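Local coordinates for Lin1840 protein (Listeria innocua serovar 6a, PDB 4ZOC) that probably hydrolyses terminal, non-reducing beta-D-glucosyl residues to release beta-D-glucose, as part of beta-1,2-glucan metabolism, at residues A[660-664]-A[676-680]; A[698-703]-A[714-720]. The protein carries 2 engineered substitutions. All blocks are in the same frame, centred on the assembly; numbering follows the deposited sequence.

Interaction 1 of 2, residues A[660-664]-A[676-680]; sequences LKAFE and VTFEL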
loop_
_atom_site.group_PDB
_atom_site.type_symbol
_atom_site.label_atom_id
_atom_site.label_comp_id
_atom_site.label_asym_id
_atom_site.label_seq_id
_atom_site.Cartn_x
_atom_site.Cartn_y
_atom_site.Cartn_z
ATOM N N LEU A 660 2.034 -19.345 -9.378
ATOM C CA LEU A 660 2.249 -20.735 -9.079
ATOM C C LEU A 660 0.961 -21.534 -9.242
ATOM O O LEU A 660 -0.090 -21.106 -8.725
ATOM C CB LEU A 660 2.717 -20.949 -7.618
ATOM C CG LEU A 660 3.212 -22.308 -7.198
ATOM C CD1 LEU A 660 4.549 -22.657 -7.857
ATOM C CD2 LEU A 660 3.272 -22.343 -5.660
ATOM N N LYS A 661 1.039 -22.671 -9.953
ATOM C CA LYS A 661 -0.139 -23.488 -10.192
ATOM C C LYS A 661 0.082 -24.974 -9.892
ATOM O O LYS A 661 -0.897 -25.735 -9.949
ATOM C CB LYS A 661 -0.589 -23.351 -11.645
ATOM C CG LYS A 661 -1.030 -21.970 -12.084
ATOM C CD LYS A 661 -2.196 -21.452 -11.401
ATOM C CE LYS A 661 -2.578 -20.099 -12.029
ATOM N NZ LYS A 661 -3.715 -19.613 -11.223
ATOM N N ALA A 662 1.314 -25.376 -9.513
ATOM C CA ALA A 662 1.586 -26.699 -9.074
ATOM C C ALA A 662 2.909 -26.713 -8.386
ATOM O O ALA A 662 3.808 -25.935 -8.689
ATOM C CB ALA A 662 1.561 -27.737 -10.249
ATOM N N PHE A 663 3.030 -27.620 -7.442
ATOM C CA PHE A 663 4.328 -27.859 -6.777
ATOM C C PHE A 663 4.358 -29.259 -6.172
ATOM O O PHE A 663 3.297 -29.779 -5.772
ATOM C CB PHE A 663 4.585 -26.788 -5.687
ATOM C CG PHE A 663 3.596 -26.834 -4.541
ATOM C CD1 PHE A 663 2.441 -26.118 -4.593
ATOM C CD2 PHE A 663 3.854 -27.606 -3.412
ATOM C CE1 PHE A 663 1.574 -26.141 -3.547
ATOM C CE2 PHE A 663 2.956 -27.622 -2.362
ATOM C CZ PHE A 663 1.800 -26.894 -2.424
ATOM N N GLU A 664 5.541 -29.865 -6.092
ATOM C CA GLU A 664 5.753 -31.153 -5.427
ATOM C C GLU A 664 7.191 -31.197 -4.937
ATOM O O GLU A 664 8.166 -30.840 -5.643
ATOM C CB GLU A 664 5.546 -32.387 -6.368
ATOM C CG GLU A 664 5.702 -33.685 -5.613
ATOM C CD GLU A 664 5.396 -34.951 -6.381
ATOM O OE1 GLU A 664 4.610 -34.918 -7.354
ATOM O OE2 GLU A 664 5.945 -36.018 -5.987
ATOM N N VAL A 676 7.703 -36.896 -12.160
ATOM C CA VAL A 676 6.471 -36.479 -11.475
ATOM C C VAL A 676 5.654 -35.807 -12.522
ATOM O O VAL A 676 6.180 -35.247 -13.507
ATOM C CB VAL A 676 6.673 -35.602 -10.178
ATOM C CG1 VAL A 676 6.924 -36.450 -8.950
ATOM C CG2 VAL A 676 7.800 -34.634 -10.304
ATOM N N THR A 677 4.359 -35.915 -12.369
ATOM C CA THR A 677 3.463 -35.351 -13.372
ATOM C C THR A 677 2.540 -34.388 -12.703
ATOM O O THR A 677 2.142 -34.581 -11.567
ATOM C CB THR A 677 2.644 -36.425 -14.127
ATOM O OG1 THR A 677 1.910 -37.195 -13.159
ATOM C CG2 THR A 677 3.542 -37.320 -14.845
ATOM N N PHE A 678 2.234 -33.304 -13.381
ATOM C CA PHE A 678 1.279 -32.313 -12.822
ATOM C C PHE A 678 0.142 -32.123 -13.812
ATOM O O PHE A 678 0.369 -32.147 -14.989
ATOM C CB PHE A 678 1.960 -30.956 -12.596
ATOM C CG PHE A 678 3.154 -30.978 -11.720
ATOM C CD1 PHE A 678 3.020 -30.955 -10.334
ATOM C CD2 PHE A 678 4.419 -31.036 -12.256
ATOM C CE1 PHE A 678 4.142 -30.941 -9.550
ATOM C CE2 PHE A 678 5.536 -31.015 -11.475
ATOM C CZ PHE A 678 5.395 -30.980 -10.117
ATOM N N GLU A 679 -1.081 -31.933 -13.356
ATOM C CA GLU A 679 -2.215 -31.566 -14.242
ATOM C C GLU A 679 -2.574 -30.120 -13.969
ATOM O O GLU A 679 -2.953 -29.761 -12.845
ATOM C CB GLU A 679 -3.429 -32.463 -13.968
ATOM C CG GLU A 679 -4.603 -32.159 -14.902
ATOM C CD GLU A 679 -5.825 -32.973 -14.660
ATOM O OE1 GLU A 679 -6.740 -32.833 -15.463
ATOM O OE2 GLU A 679 -5.891 -33.740 -13.679
ATOM N N LEU A 680 -2.453 -29.257 -14.973
ATOM C CA LEU A 680 -2.903 -27.866 -14.796
ATOM C C LEU A 680 -4.240 -27.876 -15.491
ATOM O O LEU A 680 -4.287 -27.973 -16.736
ATOM C CB LEU A 680 -1.930 -26.880 -15.451
ATOM C CG LEU A 680 -0.435 -26.974 -15.033
ATOM C CD1 LEU A 680 0.433 -25.881 -15.572
ATOM C CD2 LEU A 680 -0.296 -26.995 -13.578
#
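The ring of Phe-678 and the methyl of Ala-662 meet at the centre of this contact, Phe-678 CD1 lying 3.5 Å from Ala-662 CB. The ring meets the methyl obliquely and runs on along strand 660-664, its CE1 atom lying 3.8 Å from both the carbonyl carbon of Phe-663 and CB of Glu-664. This reach follows from a chi1 of -57°, which sets CG of Phe-678 opposite its own carbonyl carbon. On one flank of the ring, Leu-680 brings up a single branch: CD2 lies 3.9 Å from Ala-662 CB and 4.1 Å from Lys-661 CB. Lys-661 and Ala-662 can both turn their CB atoms this way because together they face Val-644 in a classic beta bulge. Beyond CG the lysine chain bends and leaves the contact. On the other flank Glu-664 and Val-676 approach from opposite directions. The extended glutamate chain sets its carboxylate against one methyl, Val-676 CG1 lying 3.2 Å from both OE1 and OE2 of Glu-664, a close polar-to-apolar fit. The strands run antiparallel with an angle of 159° between them, yet their axes stay 7.5 Å apart, too far for main-chain pairing. Side-chain packing, on the opposite side chains and in places on the backbone, therefore joins them, as between the layers of the beta sandwich of a fibronectin type III-like domain. Each strand pairs within its own sheet: 660-664 with strand 638-648, through Val-644 and Ile-642, and 676-680 with strand 624-632, through Val-628 and Val-626. Phe-663 is turned away from strand 676-680; its ring packs on helix 158-173 and makes a cation-pi contact with Arg-112 of helix 112-128, which also hydrogen-bonds its carbonyl oxygen.

Interaction 2 of 2, residues A[698-703]-A[714-720]; sequences PGLHRV and VFEVEVG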
loop_
_atom_site.group_PDB
_atom_site.type_symbol
_atom_site.label_atom_id
_atom_site.label_comp_id
_atom_site.label_asym_id
_atom_site.label_seq_id
_atom_site.Cartn_x
_atom_site.Cartn_y
_atom_site.Cartn_z
ATOM N N PRO A 698 -9.156 -17.448 -25.004
ATOM C CA PRO A 698 -8.158 -18.008 -25.898
ATOM C C PRO A 698 -6.958 -17.057 -25.956
ATOM O O PRO A 698 -7.138 -15.790 -25.844
ATOM C CB PRO A 698 -8.856 -18.143 -27.240
ATOM C CG PRO A 698 -10.040 -17.253 -27.143
ATOM C CD PRO A 698 -10.374 -16.987 -25.685
ATOM N N GLY A 699 -5.793 -17.676 -26.098
ATOM C CA GLY A 699 -4.574 -16.925 -26.317
ATOM C C GLY A 699 -3.363 -17.686 -25.805
ATOM O O GLY A 699 -3.459 -18.844 -25.450
ATOM N N LEU A 700 -2.228 -16.971 -25.799
ATOM C CA LEU A 700 -0.950 -17.447 -25.472
ATOM C C LEU A 700 -0.727 -17.477 -23.959
ATOM O O LEU A 700 -0.977 -16.454 -23.264
ATOM C CB LEU A 700 0.114 -16.504 -26.050
ATOM C CG LEU A 700 1.595 -17.001 -25.898
ATOM C CD1 LEU A 700 1.939 -18.373 -26.511
ATOM C CD2 LEU A 700 2.567 -15.935 -26.465
ATOM N N HIS A 701 -0.179 -18.590 -23.473
ATOM C CA HIS A 701 0.255 -18.720 -22.058
ATOM C C HIS A 701 1.675 -19.208 -22.067
ATOM O O HIS A 701 2.084 -19.909 -23.016
ATOM C CB HIS A 701 -0.605 -19.714 -21.296
ATOM C CG HIS A 701 -2.001 -19.221 -21.046
ATOM N ND1 HIS A 701 -2.439 -18.804 -19.823
ATOM C CD2 HIS A 701 -3.041 -19.041 -21.902
ATOM C CE1 HIS A 701 -3.672 -18.346 -19.933
ATOM N NE2 HIS A 701 -4.079 -18.535 -21.179
ATOM N N ARG A 702 2.439 -18.847 -21.062
ATOM C CA ARG A 702 3.742 -19.414 -20.798
ATOM C C ARG A 702 3.702 -20.291 -19.594
ATOM O O ARG A 702 3.043 -20.001 -18.639
ATOM C CB ARG A 702 4.792 -18.326 -20.579
ATOM C CG ARG A 702 4.990 -17.467 -21.818
ATOM C CD ARG A 702 6.125 -16.516 -21.583
ATOM N NE ARG A 702 6.182 -15.650 -22.733
ATOM C CZ ARG A 702 5.939 -14.337 -22.755
ATOM N NH1 ARG A 702 5.610 -13.648 -21.664
ATOM N NH2 ARG A 702 6.015 -13.692 -23.901
ATOM N N VAL A 703 4.486 -21.340 -19.637
ATOM C CA VAL A 703 4.563 -22.388 -18.647
ATOM C C VAL A 703 6.018 -22.411 -18.199
ATOM O O VAL A 703 6.935 -22.516 -19.031
ATOM C CB VAL A 703 4.174 -23.806 -19.236
ATOM C CG1 VAL A 703 4.201 -24.845 -18.110
ATOM C CG2 VAL A 703 2.757 -23.801 -19.808
ATOM N N VAL A 714 11.179 -22.097 -19.682
ATOM C CA VAL A 714 9.920 -21.514 -20.133
ATOM C C VAL A 714 9.438 -22.183 -21.455
ATOM O O VAL A 714 10.234 -22.386 -22.382
ATOM C CB VAL A 714 10.014 -19.974 -20.271
ATOM C CG1 VAL A 714 11.024 -19.588 -21.329
ATOM C CG2 VAL A 714 8.706 -19.374 -20.631
ATOM N N PHE A 715 8.145 -22.481 -21.498
ATOM C CA PHE A 715 7.457 -23.021 -22.669
ATOM C C PHE A 715 6.240 -22.203 -23.006
ATOM O O PHE A 715 5.710 -21.512 -22.121
ATOM C CB PHE A 715 7.123 -24.468 -22.369
ATOM C CG PHE A 715 8.292 -25.236 -21.832
ATOM C CD1 PHE A 715 9.331 -25.627 -22.690
ATOM C CD2 PHE A 715 8.392 -25.543 -20.490
ATOM C CE1 PHE A 715 10.451 -26.281 -22.169
ATOM C CE2 PHE A 715 9.499 -26.165 -19.985
ATOM C CZ PHE A 715 10.522 -26.567 -20.812
ATOM N N GLU A 716 5.810 -22.226 -24.287
ATOM C CA GLU A 716 4.632 -21.482 -24.741
ATOM C C GLU A 716 3.584 -22.445 -25.245
ATOM O O GLU A 716 3.890 -23.433 -25.954
ATOM C CB GLU A 716 4.968 -20.473 -25.872
ATOM C CG GLU A 716 5.922 -19.451 -25.356
ATOM C CD GLU A 716 6.086 -18.231 -26.202
ATOM O OE1 GLU A 716 5.778 -18.290 -27.373
ATOM O OE2 GLU A 716 6.558 -17.211 -25.645
ATOM N N VAL A 717 2.329 -22.103 -24.934
ATOM C CA VAL A 717 1.147 -22.873 -25.298
ATOM C C VAL A 717 0.097 -21.917 -25.785
ATOM O O VAL A 717 -0.246 -20.933 -25.127
ATOM C CB VAL A 717 0.553 -23.664 -24.132
ATOM C CG1 VAL A 717 -0.690 -24.386 -24.594
ATOM C CG2 VAL A 717 1.577 -24.622 -23.543
ATOM N N GLU A 718 -0.408 -22.182 -26.968
ATOM C CA GLU A 718 -1.469 -21.391 -27.483
ATOM C C GLU A 718 -2.810 -22.125 -27.206
ATOM O O GLU A 718 -3.054 -23.197 -27.738
ATOM C CB GLU A 718 -1.256 -21.141 -28.989
ATOM C CG GLU A 718 -2.243 -20.143 -29.558
ATOM C CD GLU A 718 -1.949 -18.682 -29.203
ATOM O OE1 GLU A 718 -2.961 -17.916 -29.123
ATOM O OE2 GLU A 718 -0.755 -18.266 -29.091
ATOM N N VAL A 719 -3.672 -21.483 -26.423
ATOM C CA VAL A 719 -4.986 -21.959 -26.064
ATOM C C VAL A 719 -6.041 -21.385 -26.979
ATOM O O VAL A 719 -6.146 -20.159 -27.183
ATOM C CB VAL A 719 -5.297 -21.648 -24.565
ATOM C CG1 VAL A 719 -6.622 -22.277 -24.141
ATOM C CG2 VAL A 719 -4.257 -22.269 -23.681
ATOM N N GLY A 720 -6.793 -22.246 -27.641
ATOM C CA GLY A 720 -7.945 -21.739 -28.426
ATOM C C GLY A 720 -8.851 -22.811 -28.954
ATOM O O GLY A 720 -8.806 -23.846 -28.495
#
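Phe-715 N donates to Val-703 O at 2.7 Å, and Val-703 N answers with a bond to Phe-715 O. Two further reciprocal pairs follow, His-701 with Val-717 and Gly-699 with Val-719; in the last, Gly-699 N reaches Val-719 O on a more bent path (138° at the hydrogen). These strands form the beta hairpin 699-706/712-720 of the fibronectin type III-like region. On one face Val-703 CG2 meets Val-717 CG2 at 4.0 Å, and His-701 CD2 lies 3.9 Å from Val-719 CG2. The imidazole is held edge-to-face by Phe-685 and sits beside Asp-648, a ligand of the bound magnesium ion. The other face, with Leu-700, Arg-702, Glu-716 and Glu-718, is largely charged. Arg-702 and Glu-716 run side by side, and NE gives OE2 a weak but straight salt-bridge bond (3.3 Å), the oxygen at the guanidinium edge and the two planes 37° apart. Arg-702 NH1 is bonded to Gln-647. Leu-700 CD1 rests on Glu-716 CB (3.7 Å). Bent at chi2 (76°), Glu-718 brings its carboxylate back over Gly-699 and Leu-700, and its OE1 forms a salt bridge with Arg-284 of the second subunit.

Interactions 1 and 2 follow one another along the chain, their centres 16 Å apart, and share a five-stranded sheet: 660-664 lies on its outer strand, 698-703 and 714-720 on two neighbouring strands within it, and strand 638-648 stands between. Interaction 1 bridges this sheet to the three-stranded one, through a buried apolar centre of Ala-662, Phe-678 and Leu-680, with Lys-661, Glu-664 and Val-676 partly exposed at its ends. Interaction 2 lies within the sheet, depends on main-chain hydrogen bonds, and buries about twice the surface (628 against 294 Å²). One of its faces is mostly buried and valine-rich, while the other carries charges and reaches the second subunit. Interaction 1 abuts helix 158-173, whereas interaction 2 adjoins the magnesium site.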